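Local coordinates for protein 2-dehydropantoate 2-reductase, putative (Enterococcus faecalis, PDB 2EW2) that probably catalyses the NADPH-dependent reduction of 2-dehydropantoate (ketopantoate) to (R)-pantoate, a step on the way to pantothenate, at residues Y280-V285 / P297-L302; K191-G196 / S227-V232; E234-Y239 / W286-K291; S159-A164 / P178-N183. One frame throughout, in Å; residues are numbered along the deposited sequence.

From the N terminus, interaction 4 comes first: it brings strand 178-180, at the border of the eight-stranded sheet, back to the first turn of helix 161-173, closing an interval of 13 residues that holds most of that helix. The chain then enters helix 184-195, and interaction 2 brings the end of that helix back against helix 218-235. Interaction 3 spans the longest interval, from 234-239 to 286-291. It crosses interaction 1, since 280-285 falls inside that interval and 297-302 beyond it; none of the four nests inside another. Interactions 1, 2 and 3 adjoin, their centres 9 to 12 Å apart, and tie together helices 184-195, 218-235, 282-292 and 297-313. Interaction 4 lies apart.

Interaction 1: Y280-V285 / P297-L302; sequences YINGAV and PFCAML
The last two helices of the chain, 282-292 and 297-313, form a helix-loop-helix pair in the C-terminal helical part of this ketopantoate reductase family protein, and this contact joins their first turns. I281 occupies the N-cap position of the earlier helix, directly before N282. The evidence for close backbone approach is the separation of N282 CA and C299 CA, 5.0 Å. Two side-chain-to-carbonyl contacts run in reciprocal fashion: C299 CB lies 3.7 Å from the backbone O of N282, and N282 CB lies 3.9 Å from the backbone O of C299. The two CB atoms of N282 and C299 are themselves 4.1 Å apart. C299 places its SG anti to its carbonyl carbon (chi1 -75°), which carries the sulfur along to V285, where it meets CG1 at 3.9 Å. On the other flank L302, whose CG is anti to the backbone N (chi1 -171°), brings only its CD2 branch to the amide carbon CG of N282, at 4.1 Å. All four touching residues are buried. The start of helix 297-313 is also held from helix 218-235, because the carboxylate of E228 accepts the backbone N-H groups of F298 and C299, with one oxygen for each. M301 (selenomethionine), L302 and F298 meet M301 of the second subunit, which places this helix at the dimer interface. Within the pair, C299 SG also packs against V285 CB, 4.0 Å away.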
loop_
_atom_site.group_PDB
_atom_site.type_symbol
_atom_site.label_atom_id
_atom_site.label_comp_id
_atom_site.label_asym_id
_atom_site.label_seq_id
_atom_site.Cartn_x
_atom_site.Cartn_y
_atom_site.Cartn_z
ATOM N N TYR B 280 0.219 4.530 -15.764
ATOM C CA TYR B 280 0.507 5.835 -16.376
ATOM C C TYR B 280 0.283 6.968 -15.403
ATOM O O TYR B 280 0.263 8.132 -15.780
ATOM C CB TYR B 280 -0.325 6.014 -17.665
ATOM C CG TYR B 280 -0.241 4.765 -18.487
ATOM C CD1 TYR B 280 0.958 4.390 -19.100
ATOM C CD2 TYR B 280 -1.321 3.905 -18.580
ATOM C CE1 TYR B 280 1.058 3.206 -19.810
ATOM C CE2 TYR B 280 -1.226 2.725 -19.289
ATOM C CZ TYR B 280 -0.038 2.384 -19.897
ATOM O OH TYR B 280 0.038 1.199 -20.604
ATOM N N ILE B 281 0.117 6.615 -14.132
ATOM C CA ILE B 281 -0.035 7.597 -13.077
ATOM C C ILE B 281 1.019 7.233 -12.027
ATOM O O ILE B 281 2.187 7.601 -12.170
ATOM C CB ILE B 281 -1.480 7.608 -12.507
ATOM C CG1 ILE B 281 -2.520 7.720 -13.643
ATOM C CG2 ILE B 281 -1.638 8.733 -11.479
ATOM C CD1 ILE B 281 -3.987 7.479 -13.186
ATOM N N ASN B 282 0.629 6.462 -11.012
ATOM C CA ASN B 282 1.574 6.042 -9.981
ATOM C C ASN B 282 2.699 5.168 -10.536
ATOM O O ASN B 282 3.839 5.298 -10.106
ATOM C CB ASN B 282 0.851 5.333 -8.822
ATOM C CG ASN B 282 -0.184 6.225 -8.158
ATOM O OD1 ASN B 282 0.079 6.850 -7.119
ATOM N ND2 ASN B 282 -1.368 6.288 -8.749
ATOM N N GLY B 283 2.370 4.285 -11.487
ATOM C CA GLY B 283 3.367 3.415 -12.132
ATOM C C GLY B 283 4.451 4.216 -12.855
ATOM O O GLY B 283 5.601 3.813 -12.897
ATOM N N ALA B 284 4.075 5.365 -13.396
ATOM C CA ALA B 284 4.977 6.240 -14.134
ATOM C C ALA B 284 5.951 6.966 -13.196
ATOM O O ALA B 284 7.149 7.042 -13.479
ATOM C CB ALA B 284 4.164 7.221 -14.945
ATOM N N VAL B 285 5.451 7.449 -12.060
ATOM C CA VAL B 285 6.305 8.033 -11.009
ATOM C C VAL B 285 7.311 6.993 -10.508
ATOM O O VAL B 285 8.491 7.283 -10.300
ATOM C CB VAL B 285 5.445 8.535 -9.804
ATOM C CG1 VAL B 285 6.313 9.120 -8.720
ATOM C CG2 VAL B 285 4.421 9.551 -10.259
ATOM N N PRO B 297 8.011 4.609 -2.664
ATOM C CA PRO B 297 7.396 3.368 -2.189
ATOM C C PRO B 297 5.856 3.374 -2.101
ATOM O O PRO B 297 5.235 2.347 -2.360
ATOM C CB PRO B 297 8.015 3.206 -0.793
ATOM C CG PRO B 297 8.284 4.636 -0.362
ATOM C CD PRO B 297 8.802 5.262 -1.601
ATOM N N PHE B 298 5.238 4.490 -1.723
ATOM C CA PHE B 298 3.759 4.525 -1.704
ATOM C C PHE B 298 3.201 4.351 -3.119
ATOM O O PHE B 298 2.242 3.604 -3.323
ATOM C CB PHE B 298 3.221 5.794 -1.047
ATOM C CG PHE B 298 3.210 5.750 0.469
ATOM C CD1 PHE B 298 4.279 5.200 1.187
ATOM C CD2 PHE B 298 2.121 6.273 1.180
ATOM C CE1 PHE B 298 4.263 5.189 2.613
ATOM C CE2 PHE B 298 2.099 6.260 2.600
ATOM C CZ PHE B 298 3.168 5.723 3.300
ATOM N N CYS B 299 3.815 5.005 -4.097
ATOM C CA CYS B 299 3.418 4.789 -5.512
ATOM C C CYS B 299 3.571 3.346 -5.915
ATOM O O CYS B 299 2.699 2.799 -6.572
ATOM C CB CYS B 299 4.214 5.688 -6.490
ATOM S SG CYS B 299 3.656 7.386 -6.464
ATOM N N ALA B 300 4.687 2.730 -5.516
ATOM C CA ALA B 300 4.976 1.335 -5.860
ATOM C C ALA B 300 3.970 0.381 -5.230
ATOM O O ALA B 300 3.419 -0.484 -5.898
ATOM C CB ALA B 300 6.411 0.958 -5.441
HETATM N N MSE B 301 3.711 0.552 -3.939
HETATM C CA MSE B 301 2.764 -0.320 -3.264
HETATM C C MSE B 301 1.351 -0.135 -3.789
HETATM O O MSE B 301 0.634 -1.098 -3.990
HETATM C CB MSE B 301 2.771 -0.092 -1.757
HETATM C CG MSE B 301 1.852 -1.099 -1.064
HETATM SE SE MSE B 301 1.885 -1.034 0.891
HETATM C CE MSE B 301 2.601 0.520 1.202
ATOM N N LEU B 302 0.957 1.109 -4.007
ATOM C CA LEU B 302 -0.392 1.379 -4.495
ATOM C C LEU B 302 -0.577 0.765 -5.870
ATOM O O LEU B 302 -1.618 0.143 -6.152
ATOM C CB LEU B 302 -0.663 2.880 -4.520
ATOM C CG LEU B 302 -2.109 3.314 -4.813
ATOM C CD1 LEU B 302 -3.084 2.698 -3.779
ATOM C CD2 LEU B 302 -2.169 4.842 -4.827
#

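Interaction 2: K191-G196 / S227-V232; sequences KACVNG and SEFAAV
The backbones of 191-196 and 227-232 come nearest at C193 and F229, whose CA atoms stand 6.1 Å apart, which brings the last turn of helix 184-195 against helix 218-235, with the F229 ring pointing at it. This ring makes a CH-pi contact together with a Cys sulfur-aromatic contact. Its CG is anti to the carbonyl carbon (chi1 -81°), which lays the ring along the end of the opposing helix. C193 CA sits over one face, 3.8 Å from the centroid of the F229 ring and 21° off its normal, displaced toward the rim. The sulfur of C193 reaches the same ring obliquely, 36° off the normal, with SG 4.5 Å from the F229 centroid. It is nearer to the stem, C193 SG to F229 CB being 3.7 Å. At the far end of the ring A192 and G196 take over: the backbone O of A192 approaches F229 CE2 obliquely at 3.4 Å, and G196, without a side chain, sets its CA 3.7 Å from F229 CZ. Helix 282-292 adds N282 and V285 to the surroundings of this phenylalanine, and helix 297-313 adds C299, so three other helices meet this side chain of helix 218-235. A192 completes its share with a methyl contact, CB to F229 CE2, at 4.0 Å.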
loop_
_atom_site.group_PDB
_atom_site.type_symbol
_atom_site.label_atom_id
_atom_site.label_comp_id
_atom_site.label_asym_id
_atom_site.label_seq_id
_atom_site.Cartn_x
_atom_site.Cartn_y
_atom_site.Cartn_z
ATOM N N LYS B 191 -1.911 17.399 -12.475
ATOM C CA LYS B 191 -3.088 16.574 -12.708
ATOM C C LYS B 191 -2.833 15.109 -12.320
ATOM O O LYS B 191 -3.688 14.459 -11.710
ATOM C CB LYS B 191 -3.505 16.677 -14.177
ATOM C CG LYS B 191 -4.703 15.841 -14.592
ATOM C CD LYS B 191 -5.162 16.321 -15.975
ATOM C CE LYS B 191 -6.184 15.406 -16.597
ATOM N NZ LYS B 191 -5.505 14.265 -17.288
ATOM N N ALA B 192 -1.655 14.604 -12.681
ATOM C CA ALA B 192 -1.284 13.221 -12.377
ATOM C C ALA B 192 -1.167 13.040 -10.864
ATOM O O ALA B 192 -1.546 12.015 -10.339
ATOM C CB ALA B 192 0.026 12.839 -13.074
ATOM N N CYS B 193 -0.646 14.062 -10.196
ATOM C CA CYS B 193 -0.559 14.101 -8.747
ATOM C C CYS B 193 -1.939 13.953 -8.096
ATOM O O CYS B 193 -2.135 13.091 -7.256
ATOM C CB CYS B 193 0.163 15.374 -8.292
ATOM S SG CYS B 193 0.742 15.224 -6.654
ATOM N N VAL B 194 -2.905 14.758 -8.534
ATOM C CA VAL B 194 -4.284 14.632 -8.068
ATOM C C VAL B 194 -4.829 13.238 -8.348
ATOM O O VAL B 194 -5.405 12.584 -7.453
ATOM C CB VAL B 194 -5.191 15.702 -8.725
ATOM C CG1 VAL B 194 -6.670 15.398 -8.471
ATOM C CG2 VAL B 194 -4.809 17.094 -8.219
ATOM N N ASN B 195 -4.624 12.767 -9.579
ATOM C CA ASN B 195 -5.088 11.450 -9.980
ATOM C C ASN B 195 -4.270 10.295 -9.386
ATOM O O ASN B 195 -4.616 9.132 -9.580
ATOM C CB ASN B 195 -5.090 11.333 -11.507
ATOM C CG ASN B 195 -6.175 12.188 -12.162
ATOM O OD1 ASN B 195 -7.205 12.478 -11.554
ATOM N ND2 ASN B 195 -5.948 12.579 -13.420
ATOM N N GLY B 196 -3.174 10.617 -8.705
ATOM C CA GLY B 196 -2.293 9.594 -8.131
ATOM C C GLY B 196 -2.599 9.365 -6.664
ATOM O O GLY B 196 -1.889 8.602 -5.977
ATOM N N SER B 227 4.385 14.089 -2.055
ATOM C CA SER B 227 5.832 14.227 -1.905
ATOM C C SER B 227 6.627 13.391 -2.898
ATOM O O SER B 227 7.669 13.836 -3.376
ATOM C CB SER B 227 6.255 13.874 -0.470
ATOM O OG SER B 227 5.835 14.927 0.394
ATOM N N GLU B 228 6.145 12.184 -3.187
ATOM C CA GLU B 228 6.780 11.296 -4.170
ATOM C C GLU B 228 6.667 11.842 -5.589
ATOM O O GLU B 228 7.673 11.867 -6.324
ATOM C CB GLU B 228 6.218 9.877 -4.085
ATOM C CG GLU B 228 6.576 9.157 -2.782
ATOM C CD GLU B 228 6.024 7.754 -2.698
ATOM O OE1 GLU B 228 5.447 7.253 -3.691
ATOM O OE2 GLU B 228 6.188 7.131 -1.626
ATOM N N PHE B 229 5.461 12.271 -5.979
ATOM C CA PHE B 229 5.283 12.987 -7.254
ATOM C C PHE B 229 6.237 14.173 -7.374
ATOM O O PHE B 229 6.943 14.300 -8.378
ATOM C CB PHE B 229 3.828 13.448 -7.474
ATOM C CG PHE B 229 2.927 12.364 -7.986
ATOM C CD1 PHE B 229 2.472 11.358 -7.138
ATOM C CD2 PHE B 229 2.529 12.351 -9.311
ATOM C CE1 PHE B 229 1.634 10.347 -7.628
ATOM C CE2 PHE B 229 1.705 11.350 -9.808
ATOM C CZ PHE B 229 1.261 10.339 -8.956
ATOM N N ALA B 230 6.252 15.029 -6.360
ATOM C CA ALA B 230 7.119 16.219 -6.337
ATOM C C ALA B 230 8.614 15.915 -6.371
ATOM O O ALA B 230 9.371 16.600 -7.075
ATOM C CB ALA B 230 6.796 17.099 -5.141
ATOM N N ALA B 231 9.045 14.897 -5.623
ATOM C CA ALA B 231 10.453 14.500 -5.601
ATOM C C ALA B 231 10.984 14.108 -6.984
ATOM O O ALA B 231 12.096 14.508 -7.353
ATOM C CB ALA B 231 10.699 13.372 -4.589
ATOM N N VAL B 232 10.182 13.350 -7.735
ATOM C CA VAL B 232 10.523 12.911 -9.080
ATOM C C VAL B 232 10.380 14.057 -10.119
ATOM O O VAL B 232 11.268 14.250 -10.980
ATOM C CB VAL B 232 9.660 11.687 -9.488
ATOM C CG1 VAL B 232 9.881 11.314 -10.917
ATOM C CG2 VAL B 232 9.914 10.495 -8.550
#

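Interaction 3: E234-Y239 / W286-K291; sequences EKEAIY and WRKGQK
The carboxylate of E236 is the flat group that carries this contact, and the ammonium of K288 comes to it on the syn lone pair of OE2, the side facing the other oxygen. K288 NZ donates to E236 OE2 over 2.6 Å, a short salt bridge, while E236 OE1 stays 3.5 Å from the same nitrogen. The two side chains meet at about a right angle. A bend at the end of the lysine (chi4 -70°) turns NZ to the acid and also leaves K288 CE 3.4 Å from E236 OE2. Neither charge has a single partner: E236 OE2 also bonds with the OH of Y292, and K288 NZ forms salt bridges with E114 and D115. So many acids around one ammonium would probably favour its charged form. Apart from this pair, the rim of the W286 ring has Q290 NE2 in its plane, and one face of Y239 carries A237 C, 3.7 Å above it. E236 stands where helix 218-235 ends: A237, with positive phi, is the C-prime residue of a Schellman motif, with I238 N bonded to A233 O and A237 N to E234 O.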
loop_
_atom_site.group_PDB
_atom_site.type_symbol
_atom_site.label_atom_id
_atom_site.label_comp_id
_atom_site.label_asym_id
_atom_site.label_seq_id
_atom_site.Cartn_x
_atom_site.Cartn_y
_atom_site.Cartn_z
ATOM N N GLU B 234 10.744 17.165 -9.614
ATOM C CA GLU B 234 11.896 18.012 -9.352
ATOM C C GLU B 234 13.127 17.625 -10.193
ATOM O O GLU B 234 13.847 18.503 -10.672
ATOM C CB GLU B 234 12.217 17.992 -7.855
ATOM C CG GLU B 234 13.111 19.129 -7.398
ATOM C CD GLU B 234 14.599 18.798 -7.538
ATOM O OE1 GLU B 234 15.431 19.741 -7.433
ATOM O OE2 GLU B 234 14.935 17.602 -7.746
ATOM N N LYS B 235 13.351 16.324 -10.371
ATOM C CA LYS B 235 14.459 15.827 -11.188
ATOM C C LYS B 235 14.337 16.218 -12.656
ATOM O O LYS B 235 15.329 16.237 -13.374
ATOM C CB LYS B 235 14.574 14.304 -11.097
ATOM C CG LYS B 235 14.779 13.774 -9.685
ATOM C CD LYS B 235 15.943 14.453 -8.993
ATOM C CE LYS B 235 16.224 13.785 -7.669
ATOM N NZ LYS B 235 17.182 14.565 -6.884
ATOM N N GLU B 236 13.111 16.487 -13.089
ATOM C CA GLU B 236 12.814 16.909 -14.454
ATOM C C GLU B 236 12.534 18.413 -14.485
ATOM O O GLU B 236 11.974 18.929 -15.449
ATOM C CB GLU B 236 11.607 16.120 -14.968
ATOM C CG GLU B 236 11.869 14.602 -14.987
ATOM C CD GLU B 236 10.792 13.803 -15.707
ATOM O OE1 GLU B 236 9.718 14.368 -15.979
ATOM O OE2 GLU B 236 11.034 12.602 -16.007
ATOM N N ALA B 237 12.895 19.105 -13.401
ATOM C CA ALA B 237 12.852 20.562 -13.372
ATOM C C ALA B 237 11.423 21.073 -13.394
ATOM O O ALA B 237 11.117 22.101 -14.012
ATOM C CB ALA B 237 13.674 21.156 -14.548
ATOM N N ILE B 238 10.545 20.344 -12.702
ATOM C CA ILE B 238 9.167 20.763 -12.506
ATOM C C ILE B 238 8.989 20.821 -10.976
ATOM O O ILE B 238 9.303 19.860 -10.275
ATOM C CB ILE B 238 8.165 19.786 -13.173
ATOM C CG1 ILE B 238 8.288 19.818 -14.714
ATOM C CG2 ILE B 238 6.722 20.106 -12.758
ATOM C CD1 ILE B 238 7.943 21.217 -15.381
ATOM N N TYR B 239 8.524 21.964 -10.478
ATOM C CA TYR B 239 8.539 22.244 -9.040
ATOM C C TYR B 239 7.109 22.369 -8.537
ATOM O O TYR B 239 6.517 23.448 -8.579
ATOM C CB TYR B 239 9.389 23.500 -8.745
ATOM C CG TYR B 239 10.739 23.394 -9.415
ATOM C CD1 TYR B 239 11.018 24.098 -10.585
ATOM C CD2 TYR B 239 11.707 22.531 -8.923
ATOM C CE1 TYR B 239 12.258 23.961 -11.236
ATOM C CE2 TYR B 239 12.935 22.386 -9.563
ATOM C CZ TYR B 239 13.194 23.103 -10.715
ATOM O OH TYR B 239 14.404 22.952 -11.334
ATOM N N TRP B 286 6.818 5.782 -10.298
ATOM C CA TRP B 286 7.636 4.671 -9.819
ATOM C C TRP B 286 8.742 4.339 -10.849
ATOM O O TRP B 286 9.928 4.254 -10.489
ATOM C CB TRP B 286 6.725 3.466 -9.513
ATOM C CG TRP B 286 7.402 2.215 -9.000
ATOM C CD1 TRP B 286 8.644 2.111 -8.421
ATOM C CD2 TRP B 286 6.842 0.888 -8.989
ATOM N NE1 TRP B 286 8.890 0.792 -8.072
ATOM C CE2 TRP B 286 7.803 0.028 -8.416
ATOM C CE3 TRP B 286 5.620 0.344 -9.424
ATOM C CZ2 TRP B 286 7.581 -1.349 -8.265
ATOM C CZ3 TRP B 286 5.398 -1.021 -9.269
ATOM C CH2 TRP B 286 6.377 -1.854 -8.704
ATOM N N ARG B 287 8.368 4.182 -12.116
ATOM C CA ARG B 287 9.373 3.948 -13.185
ATOM C C ARG B 287 10.444 5.056 -13.213
ATOM O O ARG B 287 11.648 4.777 -13.206
ATOM C CB ARG B 287 8.694 3.797 -14.554
ATOM C CG ARG B 287 9.638 3.388 -15.686
ATOM C CD ARG B 287 8.973 3.479 -17.067
ATOM N NE ARG B 287 8.580 4.855 -17.397
ATOM C CZ ARG B 287 7.321 5.279 -17.486
ATOM N NH1 ARG B 287 7.070 6.552 -17.784
ATOM N NH2 ARG B 287 6.312 4.433 -17.284
ATOM N N LYS B 288 10.013 6.311 -13.207
ATOM C CA LYS B 288 10.965 7.437 -13.214
ATOM C C LYS B 288 11.839 7.464 -11.970
ATOM O O LYS B 288 13.046 7.662 -12.071
ATOM C CB LYS B 288 10.235 8.771 -13.340
ATOM C CG LYS B 288 9.599 9.018 -14.709
ATOM C CD LYS B 288 8.773 10.324 -14.680
ATOM C CE LYS B 288 8.220 10.653 -16.086
ATOM N NZ LYS B 288 9.294 11.070 -17.075
ATOM N N GLY B 289 11.226 7.284 -10.793
ATOM C CA GLY B 289 11.973 7.219 -9.544
ATOM C C GLY B 289 13.093 6.183 -9.555
ATOM O O GLY B 289 14.172 6.424 -9.033
ATOM N N GLN B 290 12.833 5.024 -10.139
ATOM C CA GLN B 290 13.832 3.974 -10.221
ATOM C C GLN B 290 15.018 4.447 -11.053
ATOM O O GLN B 290 16.161 4.174 -10.720
ATOM C CB GLN B 290 13.232 2.705 -10.840
ATOM C CG GLN B 290 12.255 1.965 -9.906
ATOM C CD GLN B 290 12.914 1.589 -8.587
ATOM O OE1 GLN B 290 13.818 0.757 -8.557
ATOM N NE2 GLN B 290 12.472 2.205 -7.496
ATOM N N LYS B 291 14.750 5.162 -12.135
ATOM C CA LYS B 291 15.856 5.581 -12.985
ATOM C C LYS B 291 16.583 6.806 -12.437
ATOM O O LYS B 291 17.760 7.009 -12.728
ATOM C CB LYS B 291 15.434 5.700 -14.449
ATOM C CG LYS B 291 14.552 6.833 -14.804
ATOM C CD LYS B 291 14.684 7.136 -16.319
ATOM C CE LYS B 291 13.658 8.194 -16.751
ATOM N NZ LYS B 291 13.695 8.520 -18.205
#

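Interaction 4: S159-A164 / P178-N183; sequences SGKKFA and PSYSSN
K161 lies across the aromatic ring of Y180, and its chain can be followed from CB outward. A turn about the CB-CG bond (chi2 68°) directs the chain to the tyrosine, so CD is the first atom to touch, 3.5 Å from Y180 OH and equally near CZ. CE then passes over one face: it is 3.8 Å from the centroid of the Y180 ring, 18° off the normal and displaced toward the rim, a CH-pi contact. A second bend, at the last torsion, takes NZ off-centre, 4.6 Å from the same centroid and 30° off the normal, in a cation-pi arrangement. Water 1 accepts from K161 NZ at 2.8 Å and reaches Y180 OH at 3.3 Å, thus bridging the two polar ends. A164, one turn further along the helix, touches the ring at its edge instead, with CB 4.1 Å from Y180 CE1. Both contacts lie within the beta-alpha-beta unit of strand 151-155, helix 161-173 and strand 178-180. Y180 reaches from that last, outermost strand to the start of the helix, its OH hydrogen-bonded to ND2 of N155 in the parallel neighbour strand 151-155, while A164 packs on L153 and N155.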
loop_
_atom_site.group_PDB
_atom_site.type_symbol
_atom_site.label_atom_id
_atom_site.label_comp_id
_atom_site.label_asym_id
_atom_site.label_seq_id
_atom_site.Cartn_x
_atom_site.Cartn_y
_atom_site.Cartn_z
ATOM N N SER B 159 16.361 22.806 -26.328
ATOM C CA SER B 159 16.708 22.851 -27.766
ATOM C C SER B 159 15.523 22.755 -28.704
ATOM O O SER B 159 15.645 23.095 -29.896
ATOM C CB SER B 159 17.656 21.702 -28.130
ATOM O OG SER B 159 18.954 21.992 -27.631
ATOM N N GLY B 160 14.398 22.246 -28.194
ATOM C CA GLY B 160 13.191 22.112 -29.024
ATOM C C GLY B 160 12.348 23.373 -29.172
ATOM O O GLY B 160 11.299 23.342 -29.806
ATOM N N LYS B 161 12.798 24.484 -28.599
ATOM C CA LYS B 161 11.966 25.699 -28.531
ATOM C C LYS B 161 11.644 26.299 -29.889
ATOM O O LYS B 161 10.486 26.658 -30.144
ATOM C CB LYS B 161 12.601 26.759 -27.646
ATOM C CG LYS B 161 11.877 28.131 -27.667
ATOM C CD LYS B 161 10.506 28.048 -27.010
ATOM C CE LYS B 161 9.828 29.410 -26.898
ATOM N NZ LYS B 161 10.475 30.242 -25.838
ATOM N N LYS B 162 12.666 26.430 -30.746
ATOM C CA LYS B 162 12.473 27.054 -32.059
ATOM C C LYS B 162 11.457 26.264 -32.883
ATOM O O LYS B 162 10.538 26.837 -33.478
ATOM C CB LYS B 162 13.810 27.179 -32.801
ATOM C CG LYS B 162 13.742 28.007 -34.102
ATOM C CD LYS B 162 15.096 27.955 -34.839
ATOM C CE LYS B 162 15.054 28.728 -36.169
ATOM N NZ LYS B 162 16.276 28.451 -37.018
ATOM N N PHE B 163 11.612 24.945 -32.912
ATOM C CA PHE B 163 10.672 24.117 -33.646
ATOM C C PHE B 163 9.272 24.097 -33.049
ATOM O O PHE B 163 8.295 24.084 -33.793
ATOM C CB PHE B 163 11.182 22.691 -33.827
ATOM C CG PHE B 163 10.412 21.922 -34.862
ATOM C CD1 PHE B 163 10.723 22.047 -36.212
ATOM C CD2 PHE B 163 9.357 21.090 -34.494
ATOM C CE1 PHE B 163 9.995 21.335 -37.173
ATOM C CE2 PHE B 163 8.631 20.378 -35.447
ATOM C CZ PHE B 163 8.944 20.497 -36.774
ATOM N N ALA B 164 9.167 24.111 -31.721
ATOM C CA ALA B 164 7.859 24.254 -31.073
ATOM C C ALA B 164 7.133 25.506 -31.600
ATOM O O ALA B 164 5.936 25.461 -31.897
ATOM C CB ALA B 164 8.016 24.331 -29.543
ATOM N N PRO B 178 -3.549 27.419 -31.574
ATOM C CA PRO B 178 -2.435 27.002 -30.725
ATOM C C PRO B 178 -1.893 28.130 -29.869
ATOM O O PRO B 178 -2.059 29.304 -30.212
ATOM C CB PRO B 178 -1.374 26.622 -31.746
ATOM C CG PRO B 178 -1.596 27.598 -32.841
ATOM C CD PRO B 178 -3.103 27.647 -32.963
ATOM N N SER B 179 -1.241 27.777 -28.766
ATOM C CA SER B 179 -0.407 28.712 -28.062
ATOM C C SER B 179 0.777 27.969 -27.456
ATOM O O SER B 179 0.671 26.794 -27.105
ATOM C CB SER B 179 -1.191 29.445 -26.968
ATOM O OG SER B 179 -1.465 28.601 -25.875
ATOM N N TYR B 180 1.905 28.654 -27.339
ATOM C CA TYR B 180 3.042 28.103 -26.625
ATOM C C TYR B 180 2.755 28.346 -25.159
ATOM O O TYR B 180 2.349 29.455 -24.787
ATOM C CB TYR B 180 4.340 28.816 -27.024
ATOM C CG TYR B 180 5.542 28.228 -26.329
ATOM C CD1 TYR B 180 6.191 27.112 -26.861
ATOM C CD2 TYR B 180 6.009 28.761 -25.115
ATOM C CE1 TYR B 180 7.285 26.536 -26.209
ATOM C CE2 TYR B 180 7.110 28.192 -24.451
ATOM C CZ TYR B 180 7.735 27.080 -25.016
ATOM O OH TYR B 180 8.824 26.514 -24.392
ATOM N N SER B 181 2.929 27.325 -24.326
ATOM C CA SER B 181 2.718 27.504 -22.895
ATOM C C SER B 181 3.816 26.833 -22.093
ATOM O O SER B 181 4.069 25.627 -22.238
ATOM C CB SER B 181 1.346 26.967 -22.459
ATOM O OG SER B 181 1.224 26.965 -21.026
ATOM N N SER B 182 4.445 27.605 -21.220
ATOM C CA SER B 182 5.424 27.056 -20.296
ATOM C C SER B 182 4.777 26.439 -19.030
ATOM O O SER B 182 5.468 26.199 -18.021
ATOM C CB SER B 182 6.426 28.139 -19.906
ATOM O OG SER B 182 5.740 29.172 -19.214
ATOM N N ASN B 183 3.467 26.191 -19.060
ATOM C CA ASN B 183 2.813 25.533 -17.929
ATOM C C ASN B 183 2.292 24.144 -18.275
ATOM O O ASN B 183 1.723 23.479 -17.417
ATOM C CB ASN B 183 1.685 26.395 -17.314
ATOM C CG ASN B 183 1.300 25.938 -15.885
ATOM O OD1 ASN B 183 2.165 25.780 -15.017
ATOM N ND2 ASN B 183 0.005 25.724 -15.651
HETATM O O HOH W 1 10.907 28.884 -23.467
#